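Local coordinates for protein nidogen-1 (Mus musculus, PDB 1GL4) that helps tie basement membranes together by binding laminin, collagen IV and perlecan, this fragment being the G2 region, an EGF-like module joined to a beta-barrel, at residues Q42-G47 with S156-H161; P49-G54 with H161-I166. All blocks are in the same frame, centred on the assembly; numbering follows the deposited sequence.

Interaction 1 (Q42-G47 with S156-H161); sequences QCVAEG and SGIDEH. With ZN (zinc ion), chain C.
Gln42 and Gly157 bring the two backbones nearest, their CA atoms 6.7 Å apart; 42-47 runs into the short strand 43-45, while 156-161 is the loop between strands 149-156 and 164-171, and no backbone-to-backbone bond joins them. The bridge is the Gln42 amide. Its OE1 accepts from Ile158 N at 3.0 Å, nearly straight at hydrogen (166°), but the donor stands well above the carbonyl plane. Gln42 CG lies beside its own backbone N (chi1 -49°) and the chain bends again at chi2, which turns the amide along the loop, CD coming 3.9 Å from Gly157 CA. At that glycine a side chain would run into Gln42 NE2. The same NE2 is hydrogen-bonded to Glu133, so both ends of the amide are held and its rotation is fixed. Ile158 slides past Gln42 in the opposite direction, its CB 3.4 Å from Gln42 OE1, and sends CD1 on to Val44 CG1 at 3.9 Å and over the carbonyl O of Cys43, whose SG forms the disulfide with Cys32. With an alanine in place of Gln42, Ile158 N would probably lose its acceptor and Glu133 its amide donor, with a gap left beside Gly157. Farther along the loop, Asp159 OD1 accepts from His161 N in an Asx turn, while Asp159 OD2 and His161 ND1 each bind zinc at 2.1 Å. The joint between EGF-like module and barrel loop thus rests on one doubly held amide and a small apolar patch, and probably depends on that amide's orientation.

Interaction 2 (P49-G54 with H161-I166); sequences PQRVNG and HGHLTI. With ZN (zinc ion), chain C.
Val52 and Leu164 pair as parallel strands, CA to CA 4.5 Å, and the ladder runs on through Asn53 with Thr165: Leu164 N donates to Arg51 O, Asn53 N to Leu164 O, and Ile166 N to Asn53 O at 3.2 Å, the last less straight (145°) and from above the carbonyl plane. On the face carrying Val52 and Leu164, the valine packs on Leu164 CB. Val52 CG1 also lies 3.5 Å from Ile166 CG2. Leu164 CD2 reaches Gln50 OE1. This oxygen also accepts from two waters, both of which donate to Gly162 O, and one of them accepts from Arg51 N; Gln50 NE2 is bonded to Ser48. In the nidogen G2 beta-barrel strand 49-62 pairs in parallel with 164-171 and antiparallel with 69-81. On the other face of the strands Asn53 puts ND2 over the His163 ring, 3.6 Å from His163 CG and offset toward the rim, with amide and ring planes 68° apart. With CG beside the backbone N (chi1 -70°), the Asn53 amide leans over this ring while its OD1 is bonded to His77, a residue involved in perlecan binding. The opposite face of the His163 ring is covered by His161 CB, which leaves the imidazole between two side chains; His163 ND1 lies 2.7 Å from the zinc ion. Arg51 NH2 comes to 4.2 Å from His163 NE2, near the plane of the ring, without a hydrogen bond. Arg51 also touches Tyr79, another residue of the perlecan site.

The zinc site draws on both contacts: Asp159 comes from interaction 1, His163 from interaction 2, and His161 is shared. Their centres lie 8 Å apart, and Thr165 ties them together, its OG1 probably hydrogen-bonded to Gly157 O at 2.9 Å and to Ser156 N at 3.0 Å. Asp159 OD1 also accepts from His163 N, so the loop folds back onto the start of the strand. Apolar packing continues from Ile158 CG1 to Leu164 CD1, 3.8 Å apart. Since strand 43-45 leads directly into 49-62, the polypeptide passes from the EGF-like module of interaction 1 into the barrel wall of interaction 2, beside the perlecan-binding residues His77 and Tyr79.

Interaction 1 (Q42-G47 with S156-H161)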
loop_
_atom_site.group_PDB
_atom_site.type_symbol
_atom_site.label_atom_id
_atom_site.label_comp_id
_atom_site.label_asym_id
_atom_site.label_seq_id
_atom_site.Cartn_x
_atom_site.Cartn_y
_atom_site.Cartn_z
ATOM N N GLN A 42 -7.113 -17.320 6.486
ATOM C CA GLN A 42 -7.184 -15.912 6.875
ATOM C C GLN A 42 -8.333 -15.284 6.078
ATOM O O GLN A 42 -8.394 -15.429 4.849
ATOM C CB GLN A 42 -5.871 -15.193 6.525
ATOM C CG GLN A 42 -4.579 -15.882 6.985
ATOM C CD GLN A 42 -4.321 -15.756 8.473
ATOM O OE1 GLN A 42 -4.780 -14.817 9.116
ATOM N NE2 GLN A 42 -3.557 -16.695 9.025
ATOM N N CYS A 43 -9.239 -14.595 6.768
ATOM C CA CYS A 43 -10.384 -13.961 6.111
ATOM C C CYS A 43 -10.689 -12.592 6.719
ATOM O O CYS A 43 -10.495 -12.390 7.914
ATOM C CB CYS A 43 -11.637 -14.842 6.243
ATOM S SG CYS A 43 -11.486 -16.557 5.637
ATOM N N VAL A 44 -11.157 -11.657 5.889
ATOM C CA VAL A 44 -11.534 -10.318 6.353
ATOM C C VAL A 44 -12.874 -9.942 5.715
ATOM O O VAL A 44 -13.183 -10.372 4.601
ATOM C CB VAL A 44 -10.473 -9.244 5.984
ATOM C CG1 VAL A 44 -9.155 -9.550 6.681
ATOM C CG2 VAL A 44 -10.276 -9.188 4.475
ATOM N N ALA A 45 -13.674 -9.154 6.428
ATOM C CA ALA A 45 -14.984 -8.734 5.936
ATOM C C ALA A 45 -14.894 -7.796 4.740
ATOM O O ALA A 45 -14.042 -6.912 4.698
ATOM C CB ALA A 45 -15.767 -8.058 7.059
ATOM N N GLU A 46 -15.786 -7.985 3.772
ATOM C CA GLU A 46 -15.803 -7.138 2.587
ATOM C C GLU A 46 -16.086 -5.686 2.978
ATOM O O GLU A 46 -16.843 -5.433 3.919
ATOM C CB GLU A 46 -16.875 -7.622 1.607
ATOM C CG GLU A 46 -16.699 -9.065 1.159
ATOM C CD GLU A 46 -17.716 -9.479 0.110
ATOM O OE1 GLU A 46 -18.919 -9.202 0.306
ATOM O OE2 GLU A 46 -17.315 -10.087 -0.905
ATOM N N GLY A 47 -15.463 -4.747 2.264
ATOM C CA GLY A 47 -15.652 -3.325 2.525
ATOM C C GLY A 47 -15.108 -2.782 3.842
ATOM O O GLY A 47 -15.376 -1.634 4.214
ATOM N N SER A 156 3.031 -12.660 7.632
ATOM C CA SER A 156 2.609 -13.771 8.482
ATOM C C SER A 156 1.137 -13.825 8.890
ATOM O O SER A 156 0.818 -14.278 9.992
ATOM C CB SER A 156 3.477 -13.783 9.747
ATOM O OG SER A 156 4.846 -13.628 9.418
ATOM N N GLY A 157 0.252 -13.367 8.013
ATOM C CA GLY A 157 -1.170 -13.393 8.305
ATOM C C GLY A 157 -1.647 -12.380 9.328
ATOM O O GLY A 157 -0.951 -11.407 9.638
ATOM N N ILE A 158 -2.849 -12.610 9.846
ATOM C CA ILE A 158 -3.459 -11.734 10.842
ATOM C C ILE A 158 -3.046 -12.200 12.236
ATOM O O ILE A 158 -3.272 -13.356 12.599
ATOM C CB ILE A 158 -4.994 -11.778 10.732
ATOM C CG1 ILE A 158 -5.421 -11.420 9.303
ATOM C CG2 ILE A 158 -5.622 -10.796 11.719
ATOM C CD1 ILE A 158 -6.889 -11.646 9.024
ATOM N N ASP A 159 -2.442 -11.309 13.021
ATOM C CA ASP A 159 -2.006 -11.697 14.356
ATOM C C ASP A 159 -3.102 -11.622 15.416
ATOM O O ASP A 159 -4.257 -11.319 15.114
ATOM C CB ASP A 159 -0.783 -10.874 14.801
ATOM C CG ASP A 159 -1.110 -9.413 15.087
ATOM O OD1 ASP A 159 -2.292 -9.071 15.316
ATOM O OD2 ASP A 159 -0.160 -8.605 15.105
ATOM N N GLU A 160 -2.715 -11.905 16.656
ATOM C CA GLU A 160 -3.628 -11.917 17.796
ATOM C C GLU A 160 -4.379 -10.610 18.048
ATOM O O GLU A 160 -5.381 -10.599 18.770
ATOM C CB GLU A 160 -2.855 -12.329 19.056
ATOM C CG GLU A 160 -1.725 -11.378 19.439
ATOM C CD GLU A 160 -0.642 -12.054 20.273
ATOM O OE1 GLU A 160 0.126 -12.859 19.703
ATOM O OE2 GLU A 160 -0.562 -11.788 21.496
ATOM N N HIS A 161 -3.904 -9.518 17.454
ATOM C CA HIS A 161 -4.526 -8.209 17.624
ATOM C C HIS A 161 -5.451 -7.852 16.463
ATOM O O HIS A 161 -6.205 -6.883 16.538
ATOM C CB HIS A 161 -3.446 -7.122 17.747
ATOM C CG HIS A 161 -2.381 -7.435 18.754
ATOM N ND1 HIS A 161 -1.048 -7.537 18.417
ATOM C CD2 HIS A 161 -2.453 -7.685 20.085
ATOM C CE1 HIS A 161 -0.344 -7.838 19.497
ATOM N NE2 HIS A 161 -1.173 -7.933 20.521
HETATM ZN ZN ZN C . -0.332 -7.012 16.463
#

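Interaction 2 (P49-G54 with H161-I166)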
loop_
_atom_site.group_PDB
_atom_site.type_symbol
_atom_site.label_atom_id
_atom_site.label_comp_id
_atom_site.label_asym_id
_atom_site.label_seq_id
_atom_site.Cartn_x
_atom_site.Cartn_y
_atom_site.Cartn_z
ATOM N N PRO A 49 -12.084 -1.662 6.733
ATOM C CA PRO A 49 -10.761 -1.032 6.799
ATOM C C PRO A 49 -9.815 -2.090 7.381
ATOM O O PRO A 49 -10.230 -2.893 8.227
ATOM C CB PRO A 49 -10.961 0.121 7.793
ATOM C CG PRO A 49 -12.423 0.429 7.700
ATOM C CD PRO A 49 -13.043 -0.956 7.602
ATOM N N GLN A 50 -8.563 -2.103 6.930
ATOM C CA GLN A 50 -7.577 -3.056 7.442
ATOM C C GLN A 50 -6.250 -2.341 7.650
ATOM O O GLN A 50 -5.931 -1.388 6.936
ATOM C CB GLN A 50 -7.372 -4.223 6.469
ATOM C CG GLN A 50 -8.577 -5.155 6.285
ATOM C CD GLN A 50 -8.965 -5.898 7.558
ATOM O OE1 GLN A 50 -8.105 -6.376 8.304
ATOM N NE2 GLN A 50 -10.269 -6.014 7.802
ATOM N N ARG A 51 -5.482 -2.799 8.634
ATOM C CA ARG A 51 -4.187 -2.202 8.928
ATOM C C ARG A 51 -3.073 -3.240 8.866
ATOM O O ARG A 51 -3.279 -4.400 9.217
ATOM C CB ARG A 51 -4.220 -1.550 10.313
ATOM C CG ARG A 51 -5.180 -0.376 10.406
ATOM C CD ARG A 51 -5.200 0.247 11.798
ATOM N NE ARG A 51 -5.761 -0.653 12.799
ATOM C CZ ARG A 51 -5.976 -0.321 14.069
ATOM N NH1 ARG A 51 -5.677 0.899 14.501
ATOM N NH2 ARG A 51 -6.488 -1.210 14.907
ATOM N N VAL A 52 -1.899 -2.812 8.401
ATOM C CA VAL A 52 -0.731 -3.681 8.292
ATOM C C VAL A 52 0.398 -3.041 9.107
ATOM O O VAL A 52 0.681 -1.854 8.949
ATOM C CB VAL A 52 -0.264 -3.821 6.824
ATOM C CG1 VAL A 52 0.665 -5.019 6.687
ATOM C CG2 VAL A 52 -1.465 -3.968 5.898
ATOM N N ASN A 53 1.034 -3.825 9.975
ATOM C CA ASN A 53 2.115 -3.319 10.819
ATOM C C ASN A 53 3.346 -4.217 10.807
ATOM O O ASN A 53 3.238 -5.439 10.678
ATOM C CB ASN A 53 1.635 -3.169 12.266
ATOM C CG ASN A 53 0.636 -2.047 12.438
ATOM O OD1 ASN A 53 0.956 -0.877 12.230
ATOM N ND2 ASN A 53 -0.584 -2.396 12.819
ATOM N N GLY A 54 4.515 -3.606 10.964
ATOM C CA GLY A 54 5.746 -4.370 10.981
ATOM C C GLY A 54 6.971 -3.498 11.183
ATOM O O GLY A 54 6.868 -2.279 11.318
ATOM N N HIS A 161 -3.904 -9.518 17.454
ATOM C CA HIS A 161 -4.526 -8.209 17.624
ATOM C C HIS A 161 -5.451 -7.852 16.463
ATOM O O HIS A 161 -6.205 -6.883 16.538
ATOM C CB HIS A 161 -3.446 -7.122 17.747
ATOM C CG HIS A 161 -2.381 -7.435 18.754
ATOM N ND1 HIS A 161 -1.048 -7.537 18.417
ATOM C CD2 HIS A 161 -2.453 -7.685 20.085
ATOM C CE1 HIS A 161 -0.344 -7.838 19.497
ATOM N NE2 HIS A 161 -1.173 -7.933 20.521
ATOM N N GLY A 162 -5.386 -8.632 15.388
ATOM C CA GLY A 162 -6.207 -8.356 14.223
ATOM C C GLY A 162 -5.426 -7.554 13.194
ATOM O O GLY A 162 -5.990 -7.052 12.221
ATOM N N HIS A 163 -4.120 -7.430 13.416
ATOM C CA HIS A 163 -3.243 -6.691 12.506
ATOM C C HIS A 163 -2.693 -7.617 11.428
ATOM O O HIS A 163 -2.360 -8.765 11.717
ATOM C CB HIS A 163 -2.022 -6.135 13.253
ATOM C CG HIS A 163 -2.346 -5.181 14.357
ATOM N ND1 HIS A 163 -1.440 -4.868 15.348
ATOM C CD2 HIS A 163 -3.452 -4.441 14.611
ATOM C CE1 HIS A 163 -1.974 -3.977 16.164
ATOM N NE2 HIS A 163 -3.193 -3.701 15.739
ATOM N N LEU A 164 -2.604 -7.137 10.189
ATOM C CA LEU A 164 -1.972 -7.949 9.150
ATOM C C LEU A 164 -0.497 -7.713 9.489
ATOM O O LEU A 164 -0.164 -6.682 10.086
ATOM C CB LEU A 164 -2.287 -7.422 7.746
ATOM C CG LEU A 164 -3.606 -7.859 7.085
ATOM C CD1 LEU A 164 -3.533 -9.333 6.740
ATOM C CD2 LEU A 164 -4.786 -7.586 8.003
ATOM N N THR A 165 0.385 -8.639 9.124
ATOM C CA THR A 165 1.799 -8.491 9.467
ATOM C C THR A 165 2.768 -8.418 8.290
ATOM O O THR A 165 2.549 -9.040 7.248
ATOM C CB THR A 165 2.242 -9.639 10.387
ATOM O OG1 THR A 165 1.927 -10.894 9.767
ATOM C CG2 THR A 165 1.526 -9.547 11.731
ATOM N N ILE A 166 3.847 -7.655 8.469
ATOM C CA ILE A 166 4.857 -7.498 7.425
ATOM C C ILE A 166 6.217 -7.088 7.991
ATOM O O ILE A 166 6.341 -6.074 8.678
ATOM C CB ILE A 166 4.406 -6.454 6.364
ATOM C CG1 ILE A 166 5.465 -6.324 5.260
ATOM C CG2 ILE A 166 4.169 -5.095 7.026
ATOM C CD1 ILE A 166 5.124 -5.282 4.189
HETATM ZN ZN ZN C . -0.332 -7.012 16.463
HETATM O O HOH W 1 -6.588 -4.987 10.465
HETATM O O HOH W 2 -8.220 -8.169 10.303
#